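PDB 6NZX: cytochrome B5 from Hadesarchaea archaeon YNP_N21, which binds heme through a cytochrome b5-like domain and probably serves in electron transfer. Local coordinates for residues 26-31 / 70-75; 19-24 / 47-52; 14-19 / 40-45. All blocks are in the same frame, centred on the assembly; numbering follows the deposited sequence.

The three contacts lie in a row through one cytochrome b5-like domain and all touch the same heme. Interaction 2 is in the middle, its centre about 10 Å from that of interaction 1 and about 8 Å from that of interaction 3, whereas the centres of 1 and 3 are about 17 Å apart. Their first segments follow along the chain as 14-19, 19-24 and 26-31, and their second as 40-45, 47-52 and 70-75, so every pair of contacts crosses. Strands 22-25 and 28-31 are neighbours in the mixed sheet; 42-43 and 47-48 form a small antiparallel pair. Interaction 2 thus joins the main sheet to the hairpin supplying heme-binding histidines.

Interaction 1 of 3, residues 26-31 / 70-75; sequences NGKVYD and FPVVGV. With HEM (protoporphyrin IX containing Fe), chain B.
Tyr30 and Val72 lie side by side on one face of the sheet and point the same way, with Tyr30 CE1 3.4 Å from Val72 CG2. In Tyr30, CG is anti to the carbonyl carbon (chi1 -63°), which lays the ring alongside the strand partner and brings the backbone O of Phe70 to the ring's edge. The other branch of Val72, CG1, meets the extended chain of Lys28 at CD. Val29, whose side chain lies on the reverse face, meets the bulge residue Val73 there: its CG1 is 3.6 Å from Val73 CG2, the two side chains crossing at about a right angle. Both valines also touch Phe5 and Tyr22. This antiparallel pairing of strands 28-31 and 72-75 belongs to the mixed sheet of the cytochrome b5-like domain, and it is interrupted by a classic beta bulge: Val73 and Gly74 both face Val29. Val29 N donates to Gly74 O, and Val73 N to Val29 O at 2.7 Å. Beyond the bulge Asp31 N reaches Pro71 O at 2.9 Å. Asp31 packs its CB on Val73 CG1, and its OD1 is hydrogen-bonded to Thr33. Phe70 starts against strand 28-31, CB 3.4 Å from Asp31 O, but its ring turns away to the heme. There CZ lies 3.4 Å from heme O1D, with the propionate carbon CGD in plane at the ring's edge.

Interaction 2 of 3, residues 19-24 / 47-52; sequences APAYVA and HDAGQD. With HEM (protoporphyrin IX containing Fe), chain B.
Val23 has CG1 anti to its carbonyl carbon (chi1 -67°), a setting that turns this methyl to Ala49, 4.1 Å from the CA of that residue, while CG2 sits between the backbone N and C. His47 likewise holds CG anti to its carbonyl carbon, and its imidazole extends to the heme rather than to 19-24. The contact joins the edge strand 22-25 of the mixed sheet in the cytochrome b5-like domain to the chain leaving the hairpin strand 47-48. Over 21-24 and 49-52 the two backbones run nearly the same way, 12° apart, and a single bridge links Ala24 with Asp52. Two hydrogen bonds fix this alignment. Gly50 N donates to Tyr22 O over 2.7 Å, almost straight onto the carbonyl oxygen; Ala24 N donates to Gln51 O over 2.9 Å, essentially linear at 177°, though the donor is tilted from the carbonyl plane. Beside them small groups meet: Ala21 CB touches Ala49 CB at 3.9 Å, and Ala24 CB packs on Asp52 CA at 3.8 Å. The carboxylate of Asp52 finds its partner beyond the contact, OD2 being hydrogen-bonded to Thr54. Tyr22 sends its ring away from 47-52, where it stacks with Tyr13. At the heme, His47 NE2 is covalently joined to the vinyl-derived carbon CAB; the modelled length is too short for an ordinary C-N single bond and is doubtful. Heme CHC lies 3.0 Å above one face of the His47 ring, offset toward its rim.

Interaction 3 of 3, residues 14-19 / 40-45; sequences NGKEGA and GGKHHV. With HEM (protoporphyrin IX containing Fe), chain B.
Gly15 and Gly41 pass with their CA atoms 4.1 Å apart, both at positive phi (75° and 77°), and a beta carbon on either would run into the opposite backbone. No hydrogen bond spans the two segments; the close approach is a CA-H...O contact from Gly41 CA to Asn14 O at 3.1 Å. Asn14 turns its side chain back on its own loop, where OD1 accepts from Lys16 N at 3.1 Å from above the amide plane, an Asx turn. A type I' turn from Lys16 to Ala19 follows directly. Lys16 lays CG against Gly40 O and then crosses Lys42 at about a right angle. Their ammonium groups stay apart, with NZ to NZ 4.6 Å, so like charges probably discourage closer packing at this exposed surface. The loop between helix 7-11 and strand 22-25 therefore rests on the start of the heme-binding hairpin. That hairpin supplies one half of the bis-histidine ligation characteristic of cytochromes b5: His43 NE2 binds the iron at 1.9 Å, and His62 is the other axial ligand. Having CG anti to the backbone N (chi1 -172°) carries the His43 ring to the metal, with CD2 toward heme NC and CE1 toward NA; ND1 is held by the backbone O of His37. His44 brings an edge over the His43 ring, CD2 3.3 Å above its plane, and the same atom lies 3.4 Å from heme CHB. With an alanine here, His37 ND1 would probably lose the hydrogen bond it shares with His44 NE2, and the heme edge at CHB its imidazole neighbour. Heme CMA sits over one face of the His44 ring, offset toward the rim.

Interaction 1 of 3, residues 26-31 / 70-75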
loop_
_atom_site.group_PDB
_atom_site.type_symbol
_atom_site.label_atom_id
_atom_site.label_comp_id
_atom_site.label_asym_id
_atom_site.label_seq_id
_atom_site.Cartn_x
_atom_site.Cartn_y
_atom_site.Cartn_z
ATOM N N ASN A 26 2.551 9.364 -0.867
ATOM C CA ASN A 26 2.448 10.830 -0.736
ATOM C C ASN A 26 1.521 11.202 0.424
ATOM O O ASN A 26 0.700 12.110 0.265
ATOM C CB ASN A 26 1.905 11.488 -2.015
ATOM C CG ASN A 26 2.978 11.758 -3.037
ATOM O OD1 ASN A 26 4.157 11.487 -2.795
ATOM N ND2 ASN A 26 2.580 12.267 -4.192
ATOM N N GLY A 27 1.614 10.452 1.538
ATOM C CA GLY A 27 0.942 10.775 2.787
ATOM C C GLY A 27 -0.418 10.112 2.975
ATOM O O GLY A 27 -0.996 10.242 4.045
ATOM N N LYS A 28 -0.937 9.424 1.945
ATOM C CA LYS A 28 -2.267 8.789 1.953
ATOM C C LYS A 28 -2.131 7.258 1.906
ATOM O O LYS A 28 -1.276 6.721 1.248
ATOM C CB LYS A 28 -3.098 9.279 0.764
ATOM C CG LYS A 28 -3.675 10.689 0.893
ATOM C CD LYS A 28 -4.771 10.927 -0.122
ATOM C CE LYS A 28 -5.681 12.086 0.234
ATOM N NZ LYS A 28 -6.984 11.997 -0.473
ATOM N N VAL A 29 -3.013 6.563 2.619
ATOM C CA VAL A 29 -2.946 5.126 2.759
ATOM C C VAL A 29 -4.122 4.546 1.996
ATOM O O VAL A 29 -5.274 4.929 2.268
ATOM C CB VAL A 29 -2.969 4.729 4.248
ATOM C CG1 VAL A 29 -2.999 3.217 4.444
ATOM C CG2 VAL A 29 -1.795 5.358 4.987
ATOM N N TYR A 30 -3.800 3.608 1.091
ATOM C CA TYR A 30 -4.716 2.990 0.167
ATOM C C TYR A 30 -4.872 1.525 0.567
ATOM O O TYR A 30 -3.892 0.884 0.864
ATOM C CB TYR A 30 -4.188 3.096 -1.271
ATOM C CG TYR A 30 -4.058 4.506 -1.781
ATOM C CD1 TYR A 30 -5.081 5.109 -2.494
ATOM C CD2 TYR A 30 -2.935 5.261 -1.499
ATOM C CE1 TYR A 30 -4.981 6.419 -2.939
ATOM C CE2 TYR A 30 -2.808 6.564 -1.955
ATOM C CZ TYR A 30 -3.849 7.151 -2.657
ATOM O OH TYR A 30 -3.721 8.427 -3.119
ATOM N N ASP A 31 -6.112 1.029 0.555
ATOM C CA ASP A 31 -6.398 -0.367 0.752
ATOM C C ASP A 31 -6.368 -1.073 -0.612
ATOM O O ASP A 31 -7.303 -0.950 -1.402
ATOM C CB ASP A 31 -7.739 -0.563 1.474
ATOM C CG ASP A 31 -8.094 -2.027 1.706
ATOM O OD1 ASP A 31 -7.238 -2.890 1.394
ATOM O OD2 ASP A 31 -9.203 -2.293 2.251
ATOM N N PHE A 70 -8.596 2.413 -5.631
ATOM C CA PHE A 70 -8.618 1.796 -4.297
ATOM C C PHE A 70 -9.041 2.800 -3.216
ATOM O O PHE A 70 -8.719 3.989 -3.281
ATOM C CB PHE A 70 -7.244 1.168 -4.046
ATOM C CG PHE A 70 -6.966 0.069 -5.042
ATOM C CD1 PHE A 70 -7.582 -1.164 -4.909
ATOM C CD2 PHE A 70 -6.179 0.300 -6.154
ATOM C CE1 PHE A 70 -7.398 -2.163 -5.847
ATOM C CE2 PHE A 70 -5.983 -0.704 -7.092
ATOM C CZ PHE A 70 -6.602 -1.923 -6.942
ATOM N N PRO A 71 -9.747 2.350 -2.154
ATOM C CA PRO A 71 -10.140 3.252 -1.065
ATOM C C PRO A 71 -8.918 3.852 -0.345
ATOM O O PRO A 71 -7.929 3.172 -0.155
ATOM C CB PRO A 71 -10.959 2.403 -0.090
ATOM C CG PRO A 71 -11.069 1.020 -0.710
ATOM C CD PRO A 71 -10.223 0.980 -1.964
ATOM N N VAL A 72 -8.998 5.141 -0.022
ATOM C CA VAL A 72 -8.083 5.780 0.914
ATOM C C VAL A 72 -8.656 5.532 2.315
ATOM O O VAL A 72 -9.805 5.909 2.595
ATOM C CB VAL A 72 -7.926 7.283 0.622
ATOM C CG1 VAL A 72 -7.011 7.978 1.629
ATOM C CG2 VAL A 72 -7.442 7.527 -0.797
ATOM N N VAL A 73 -7.866 4.893 3.176
ATOM C CA VAL A 73 -8.327 4.511 4.495
ATOM C C VAL A 73 -7.700 5.441 5.551
ATOM O O VAL A 73 -8.117 5.475 6.685
ATOM C CB VAL A 73 -8.055 3.016 4.768
ATOM C CG1 VAL A 73 -8.891 2.130 3.859
ATOM C CG2 VAL A 73 -6.583 2.654 4.634
ATOM N N GLY A 74 -6.743 6.269 5.151
ATOM C CA GLY A 74 -6.216 7.247 6.076
ATOM C C GLY A 74 -4.993 7.959 5.540
ATOM O O GLY A 74 -4.719 7.953 4.333
ATOM N N VAL A 75 -4.284 8.604 6.471
ATOM C CA VAL A 75 -3.099 9.332 6.190
ATOM C C VAL A 75 -1.993 8.743 7.064
ATOM O O VAL A 75 -2.272 8.159 8.123
ATOM C CB VAL A 75 -3.284 10.847 6.401
ATOM C CG1 VAL A 75 -4.408 11.386 5.519
ATOM C CG2 VAL A 75 -3.523 11.217 7.862
HETATM C CHA HEM B . -0.338 -2.276 -11.057
HETATM C CHB HEM B . 4.419 -3.470 -11.638
HETATM C CHC HEM B . 5.543 -0.546 -7.876
HETATM C CHD HEM B . 0.809 0.331 -7.145
HETATM C C1A HEM B . 0.906 -2.825 -11.586
HETATM C C2A HEM B . 0.870 -3.694 -12.772
HETATM C C3A HEM B . 2.309 -4.033 -12.923
HETATM C C4A HEM B . 2.956 -3.360 -11.876
HETATM C CMA HEM B . 2.888 -4.922 -13.998
HETATM C CAA HEM B . -0.350 -4.077 -13.595
HETATM C CBA HEM B . -0.741 -2.923 -14.549
HETATM C CGA HEM B . -2.218 -2.510 -14.483
HETATM O O1A HEM B . -2.511 -1.302 -14.661
HETATM O O2A HEM B . -3.119 -3.365 -14.270
HETATM C C1B HEM B . 5.214 -2.796 -10.596
HETATM C C2B HEM B . 6.605 -2.915 -10.503
HETATM C C3B HEM B . 6.976 -2.026 -9.379
HETATM C C4B HEM B . 5.666 -1.493 -8.990
HETATM C CMB HEM B . 7.565 -3.744 -11.323
HETATM C CAB HEM B . 8.295 -1.731 -8.668
HETATM C CBB HEM B . 9.267 -0.894 -9.486
HETATM C C1C HEM B . 4.324 0.023 -7.329
HETATM C C2C HEM B . 4.387 0.854 -6.228
HETATM C C3C HEM B . 2.958 1.116 -5.949
HETATM C C4C HEM B . 2.263 0.371 -7.007
HETATM C CMC HEM B . 5.655 1.286 -5.553
HETATM C CAC HEM B . 2.274 1.985 -4.949
HETATM C CBC HEM B . 2.910 2.876 -4.218
HETATM C C1D HEM B . 0.029 -0.349 -8.180
HETATM C C2D HEM B . -1.360 -0.272 -8.206
HETATM C C3D HEM B . -1.730 -1.038 -9.393
HETATM C C4D HEM B . -0.480 -1.460 -9.861
HETATM C CMD HEM B . -2.275 0.464 -7.266
HETATM C CAD HEM B . -3.126 -1.313 -9.939
HETATM C CBD HEM B . -3.637 -2.594 -9.267
HETATM C CGD HEM B . -4.969 -3.062 -9.804
HETATM O O1D HEM B . -5.477 -4.109 -9.345
HETATM O O2D HEM B . -5.547 -2.402 -10.694
HETATM N NA HEM B . 2.127 -2.663 -11.061
HETATM N NB HEM B . 4.643 -1.947 -9.711
HETATM N NC HEM B . 3.122 -0.290 -7.795
HETATM N ND HEM B . 0.591 -1.060 -9.160
HETATM FE FE HEM B . 2.630 -1.471 -9.433
#

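Interaction 2 of 3, residues 19-24 / 47-52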
loop_
_atom_site.group_PDB
_atom_site.type_symbol
_atom_site.label_atom_id
_atom_site.label_comp_id
_atom_site.label_asym_id
_atom_site.label_seq_id
_atom_site.Cartn_x
_atom_site.Cartn_y
_atom_site.Cartn_z
ATOM N N ALA A 19 -4.383 -10.554 6.981
ATOM C CA ALA A 19 -4.319 -9.094 7.227
ATOM C C ALA A 19 -4.565 -8.355 5.914
ATOM O O ALA A 19 -4.171 -8.832 4.853
ATOM C CB ALA A 19 -2.981 -8.721 7.811
ATOM N N PRO A 20 -5.225 -7.178 5.919
ATOM C CA PRO A 20 -5.359 -6.391 4.697
ATOM C C PRO A 20 -3.987 -5.934 4.192
ATOM O O PRO A 20 -3.001 -5.907 4.945
ATOM C CB PRO A 20 -6.251 -5.194 5.080
ATOM C CG PRO A 20 -6.841 -5.564 6.417
ATOM C CD PRO A 20 -5.870 -6.532 7.067
ATOM N N ALA A 21 -3.945 -5.607 2.903
ATOM C CA ALA A 21 -2.768 -5.070 2.251
ATOM C C ALA A 21 -3.024 -3.583 1.959
ATOM O O ALA A 21 -3.939 -3.211 1.190
ATOM C CB ALA A 21 -2.449 -5.880 1.009
ATOM N N TYR A 22 -2.260 -2.740 2.648
ATOM C CA TYR A 22 -2.347 -1.281 2.534
ATOM C C TYR A 22 -1.004 -0.787 2.001
ATOM O O TYR A 22 0.028 -1.357 2.319
ATOM C CB TYR A 22 -2.534 -0.606 3.893
ATOM C CG TYR A 22 -3.888 -0.697 4.549
ATOM C CD1 TYR A 22 -4.928 -1.424 4.010
ATOM C CD2 TYR A 22 -4.093 -0.082 5.774
ATOM C CE1 TYR A 22 -6.156 -1.500 4.649
ATOM C CE2 TYR A 22 -5.320 -0.132 6.419
ATOM C CZ TYR A 22 -6.346 -0.869 5.861
ATOM O OH TYR A 22 -7.544 -0.937 6.486
ATOM N N VAL A 23 -1.023 0.278 1.208
ATOM C CA VAL A 23 0.208 0.884 0.730
ATOM C C VAL A 23 0.062 2.387 0.910
ATOM O O VAL A 23 -1.013 2.899 0.688
ATOM C CB VAL A 23 0.503 0.527 -0.741
ATOM C CG1 VAL A 23 0.806 -0.947 -0.902
ATOM C CG2 VAL A 23 -0.640 0.935 -1.669
ATOM N N ALA A 24 1.146 3.070 1.294
ATOM C CA ALA A 24 1.089 4.526 1.420
ATOM C C ALA A 24 1.754 5.161 0.193
ATOM O O ALA A 24 2.674 4.591 -0.423
ATOM C CB ALA A 24 1.693 4.991 2.719
ATOM N N HIS A 47 8.312 -5.176 -4.293
ATOM C CA HIS A 47 7.547 -4.279 -3.416
ATOM C C HIS A 47 6.750 -5.072 -2.366
ATOM O O HIS A 47 6.190 -6.149 -2.634
ATOM C CB HIS A 47 6.647 -3.347 -4.247
ATOM C CG HIS A 47 7.340 -2.743 -5.428
ATOM N ND1 HIS A 47 8.314 -1.780 -5.286
ATOM C CD2 HIS A 47 7.228 -2.985 -6.751
ATOM C CE1 HIS A 47 8.766 -1.430 -6.471
ATOM N NE2 HIS A 47 8.105 -2.157 -7.410
ATOM N N ASP A 48 6.702 -4.498 -1.159
ATOM C CA ASP A 48 6.000 -5.067 -0.027
ATOM C C ASP A 48 4.848 -4.139 0.352
ATOM O O ASP A 48 5.008 -2.913 0.371
ATOM C CB ASP A 48 6.970 -5.306 1.126
ATOM C CG ASP A 48 8.034 -6.331 0.775
ATOM O OD1 ASP A 48 9.242 -5.989 0.844
ATOM O OD2 ASP A 48 7.642 -7.451 0.395
ATOM N N ALA A 49 3.681 -4.740 0.602
ATOM C CA ALA A 49 2.557 -4.043 1.186
ATOM C C ALA A 49 2.963 -3.619 2.593
ATOM O O ALA A 49 3.922 -4.162 3.149
ATOM C CB ALA A 49 1.322 -4.906 1.184
ATOM N N GLY A 50 2.273 -2.605 3.120
ATOM C CA GLY A 50 2.477 -2.177 4.475
ATOM C C GLY A 50 3.587 -1.161 4.597
ATOM O O GLY A 50 4.112 -0.965 5.684
ATOM N N GLN A 51 3.933 -0.498 3.482
ATOM C CA GLN A 51 5.020 0.449 3.453
ATOM C C GLN A 51 4.608 1.715 2.700
ATOM O O GLN A 51 3.691 1.731 1.877
ATOM C CB GLN A 51 6.267 -0.154 2.803
ATOM C CG GLN A 51 6.919 -1.245 3.640
ATOM C CD GLN A 51 8.072 -1.891 2.916
ATOM O OE1 GLN A 51 8.246 -1.723 1.712
ATOM N NE2 GLN A 51 8.858 -2.657 3.654
ATOM N N ASP A 52 5.333 2.792 2.997
ATOM C CA ASP A 52 5.322 3.970 2.181
ATOM C C ASP A 52 6.251 3.741 0.975
ATOM O O ASP A 52 7.467 3.640 1.122
ATOM C CB ASP A 52 5.733 5.183 3.000
ATOM C CG ASP A 52 5.827 6.458 2.185
ATOM O OD1 ASP A 52 6.419 7.393 2.679
ATOM O OD2 ASP A 52 5.338 6.474 1.065
HETATM C CHA HEM B . -0.338 -2.276 -11.057
HETATM C CHB HEM B . 4.419 -3.470 -11.638
HETATM C CHC HEM B . 5.543 -0.546 -7.876
HETATM C CHD HEM B . 0.809 0.331 -7.145
HETATM C C1A HEM B . 0.906 -2.825 -11.586
HETATM C C2A HEM B . 0.870 -3.694 -12.772
HETATM C C3A HEM B . 2.309 -4.033 -12.923
HETATM C C4A HEM B . 2.956 -3.360 -11.876
HETATM C CMA HEM B . 2.888 -4.922 -13.998
HETATM C CAA HEM B . -0.350 -4.077 -13.595
HETATM C CBA HEM B . -0.741 -2.923 -14.549
HETATM C CGA HEM B . -2.218 -2.510 -14.483
HETATM O O1A HEM B . -2.511 -1.302 -14.661
HETATM O O2A HEM B . -3.119 -3.365 -14.270
HETATM C C1B HEM B . 5.214 -2.796 -10.596
HETATM C C2B HEM B . 6.605 -2.915 -10.503
HETATM C C3B HEM B . 6.976 -2.026 -9.379
HETATM C C4B HEM B . 5.666 -1.493 -8.990
HETATM C CMB HEM B . 7.565 -3.744 -11.323
HETATM C CAB HEM B . 8.295 -1.731 -8.668
HETATM C CBB HEM B . 9.267 -0.894 -9.486
HETATM C C1C HEM B . 4.324 0.023 -7.329
HETATM C C2C HEM B . 4.387 0.854 -6.228
HETATM C C3C HEM B . 2.958 1.116 -5.949
HETATM C C4C HEM B . 2.263 0.371 -7.007
HETATM C CMC HEM B . 5.655 1.286 -5.553
HETATM C CAC HEM B . 2.274 1.985 -4.949
HETATM C CBC HEM B . 2.910 2.876 -4.218
HETATM C C1D HEM B . 0.029 -0.349 -8.180
HETATM C C2D HEM B . -1.360 -0.272 -8.206
HETATM C C3D HEM B . -1.730 -1.038 -9.393
HETATM C C4D HEM B . -0.480 -1.460 -9.861
HETATM C CMD HEM B . -2.275 0.464 -7.266
HETATM C CAD HEM B . -3.126 -1.313 -9.939
HETATM C CBD HEM B . -3.637 -2.594 -9.267
HETATM C CGD HEM B . -4.969 -3.062 -9.804
HETATM O O1D HEM B . -5.477 -4.109 -9.345
HETATM O O2D HEM B . -5.547 -2.402 -10.694
HETATM N NA HEM B . 2.127 -2.663 -11.061
HETATM N NB HEM B . 4.643 -1.947 -9.711
HETATM N NC HEM B . 3.122 -0.290 -7.795
HETATM N ND HEM B . 0.591 -1.060 -9.160
HETATM FE FE HEM B . 2.630 -1.471 -9.433
#

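Interaction 3 of 3, residues 14-19 / 40-45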
loop_
_atom_site.group_PDB
_atom_site.type_symbol
_atom_site.label_atom_id
_atom_site.label_comp_id
_atom_site.label_asym_id
_atom_site.label_seq_id
_atom_site.Cartn_x
_atom_site.Cartn_y
_atom_site.Cartn_z
ATOM N N ASN A 14 0.020 -5.963 5.812
ATOM C CA ASN A 14 1.050 -6.474 4.925
ATOM C C ASN A 14 0.498 -7.591 4.040
ATOM O O ASN A 14 1.264 -8.246 3.349
ATOM C CB ASN A 14 2.269 -6.965 5.707
ATOM C CG ASN A 14 1.958 -8.081 6.683
ATOM O OD1 ASN A 14 0.838 -8.587 6.743
ATOM N ND2 ASN A 14 2.952 -8.472 7.451
ATOM N N GLY A 15 -0.820 -7.807 4.081
ATOM C CA GLY A 15 -1.478 -8.728 3.191
ATOM C C GLY A 15 -1.255 -10.193 3.556
ATOM O O GLY A 15 -1.767 -11.058 2.862
ATOM N N LYS A 16 -0.542 -10.469 4.660
ATOM C CA LYS A 16 -0.188 -11.839 5.063
ATOM C C LYS A 16 -1.126 -12.331 6.169
ATOM O O LYS A 16 -1.582 -11.557 7.003
ATOM C CB LYS A 16 1.261 -11.900 5.558
ATOM C CG LYS A 16 2.309 -11.487 4.536
ATOM C CD LYS A 16 3.682 -12.022 4.862
ATOM C CE LYS A 16 4.794 -11.399 4.050
ATOM N NZ LYS A 16 5.889 -10.934 4.934
ATOM N N GLU A 17 -1.413 -13.637 6.147
ATOM C CA GLU A 17 -2.108 -14.337 7.234
ATOM C C GLU A 17 -3.469 -13.686 7.508
ATOM O O GLU A 17 -3.894 -13.598 8.655
ATOM C CB GLU A 17 -1.229 -14.343 8.488
ATOM C CG GLU A 17 0.146 -14.942 8.245
ATOM C CD GLU A 17 1.129 -14.802 9.397
ATOM O OE1 GLU A 17 0.874 -15.383 10.473
ATOM O OE2 GLU A 17 2.144 -14.103 9.214
ATOM N N GLY A 18 -4.141 -13.235 6.441
ATOM C CA GLY A 18 -5.497 -12.692 6.517
ATOM C C GLY A 18 -5.539 -11.192 6.778
ATOM O O GLY A 18 -6.609 -10.625 6.842
ATOM N N ALA A 19 -4.383 -10.554 6.981
ATOM C CA ALA A 19 -4.319 -9.094 7.227
ATOM C C ALA A 19 -4.565 -8.355 5.914
ATOM O O ALA A 19 -4.171 -8.832 4.853
ATOM C CB ALA A 19 -2.981 -8.721 7.811
ATOM N N GLY A 40 -1.088 -11.573 -0.877
ATOM C CA GLY A 40 0.110 -12.023 -0.166
ATOM C C GLY A 40 0.953 -10.845 0.313
ATOM O O GLY A 40 1.924 -11.028 1.049
ATOM N N GLY A 41 0.593 -9.629 -0.120
ATOM C CA GLY A 41 1.302 -8.400 0.264
ATOM C C GLY A 41 2.617 -8.199 -0.475
ATOM O O GLY A 41 3.456 -7.407 -0.044
ATOM N N LYS A 42 2.794 -8.914 -1.592
ATOM C CA LYS A 42 3.929 -8.732 -2.471
ATOM C C LYS A 42 3.398 -8.184 -3.799
ATOM O O LYS A 42 2.293 -8.579 -4.260
ATOM C CB LYS A 42 4.718 -10.041 -2.618
ATOM C CG LYS A 42 5.595 -10.407 -1.421
ATOM C CD LYS A 42 5.166 -11.649 -0.639
ATOM C CE LYS A 42 6.156 -12.031 0.448
ATOM N NZ LYS A 42 5.886 -13.371 1.020
ATOM N N HIS A 43 4.156 -7.231 -4.357
ATOM C CA HIS A 43 3.847 -6.568 -5.632
ATOM C C HIS A 43 5.036 -6.765 -6.582
ATOM O O HIS A 43 6.040 -6.071 -6.491
ATOM C CB HIS A 43 3.481 -5.088 -5.393
ATOM C CG HIS A 43 2.977 -4.369 -6.601
ATOM N ND1 HIS A 43 1.856 -4.782 -7.301
ATOM C CD2 HIS A 43 3.400 -3.234 -7.201
ATOM C CE1 HIS A 43 1.646 -3.957 -8.311
ATOM N NE2 HIS A 43 2.583 -2.993 -8.276
ATOM N N HIS A 44 4.918 -7.775 -7.447
ATOM C CA HIS A 44 5.869 -8.035 -8.557
ATOM C C HIS A 44 7.304 -8.078 -8.040
ATOM O O HIS A 44 8.197 -7.455 -8.628
ATOM C CB HIS A 44 5.654 -7.025 -9.697
ATOM C CG HIS A 44 4.269 -7.108 -10.247
ATOM N ND1 HIS A 44 3.797 -8.243 -10.884
ATOM C CD2 HIS A 44 3.226 -6.253 -10.172
ATOM C CE1 HIS A 44 2.526 -8.065 -11.218
ATOM N NE2 HIS A 44 2.146 -6.851 -10.783
ATOM N N VAL A 45 7.488 -8.810 -6.929
ATOM C CA VAL A 45 8.778 -9.245 -6.398
ATOM C C VAL A 45 9.439 -8.108 -5.607
ATOM O O VAL A 45 9.923 -8.347 -4.519
ATOM C CB VAL A 45 9.724 -9.809 -7.485
ATOM C CG1 VAL A 45 11.058 -10.270 -6.907
ATOM C CG2 VAL A 45 9.084 -10.950 -8.264
HETATM C CHA HEM B . -0.338 -2.276 -11.057
HETATM C CHB HEM B . 4.419 -3.470 -11.638
HETATM C CHC HEM B . 5.543 -0.546 -7.876
HETATM C CHD HEM B . 0.809 0.331 -7.145
HETATM C C1A HEM B . 0.906 -2.825 -11.586
HETATM C C2A HEM B . 0.870 -3.694 -12.772
HETATM C C3A HEM B . 2.309 -4.033 -12.923
HETATM C C4A HEM B . 2.956 -3.360 -11.876
HETATM C CMA HEM B . 2.888 -4.922 -13.998
HETATM C CAA HEM B . -0.350 -4.077 -13.595
HETATM C CBA HEM B . -0.741 -2.923 -14.549
HETATM C CGA HEM B . -2.218 -2.510 -14.483
HETATM O O1A HEM B . -2.511 -1.302 -14.661
HETATM O O2A HEM B . -3.119 -3.365 -14.270
HETATM C C1B HEM B . 5.214 -2.796 -10.596
HETATM C C2B HEM B . 6.605 -2.915 -10.503
HETATM C C3B HEM B . 6.976 -2.026 -9.379
HETATM C C4B HEM B . 5.666 -1.493 -8.990
HETATM C CMB HEM B . 7.565 -3.744 -11.323
HETATM C CAB HEM B . 8.295 -1.731 -8.668
HETATM C CBB HEM B . 9.267 -0.894 -9.486
HETATM C C1C HEM B . 4.324 0.023 -7.329
HETATM C C2C HEM B . 4.387 0.854 -6.228
HETATM C C3C HEM B . 2.958 1.116 -5.949
HETATM C C4C HEM B . 2.263 0.371 -7.007
HETATM C CMC HEM B . 5.655 1.286 -5.553
HETATM C CAC HEM B . 2.274 1.985 -4.949
HETATM C CBC HEM B . 2.910 2.876 -4.218
HETATM C C1D HEM B . 0.029 -0.349 -8.180
HETATM C C2D HEM B . -1.360 -0.272 -8.206
HETATM C C3D HEM B . -1.730 -1.038 -9.393
HETATM C C4D HEM B . -0.480 -1.460 -9.861
HETATM C CMD HEM B . -2.275 0.464 -7.266
HETATM C CAD HEM B . -3.126 -1.313 -9.939
HETATM C CBD HEM B . -3.637 -2.594 -9.267
HETATM C CGD HEM B . -4.969 -3.062 -9.804
HETATM O O1D HEM B . -5.477 -4.109 -9.345
HETATM O O2D HEM B . -5.547 -2.402 -10.694
HETATM N NA HEM B . 2.127 -2.663 -11.061
HETATM N NB HEM B . 4.643 -1.947 -9.711
HETATM N NC HEM B . 3.122 -0.290 -7.795
HETATM N ND HEM B . 0.591 -1.060 -9.160
HETATM FE FE HEM B . 2.630 -1.471 -9.433
#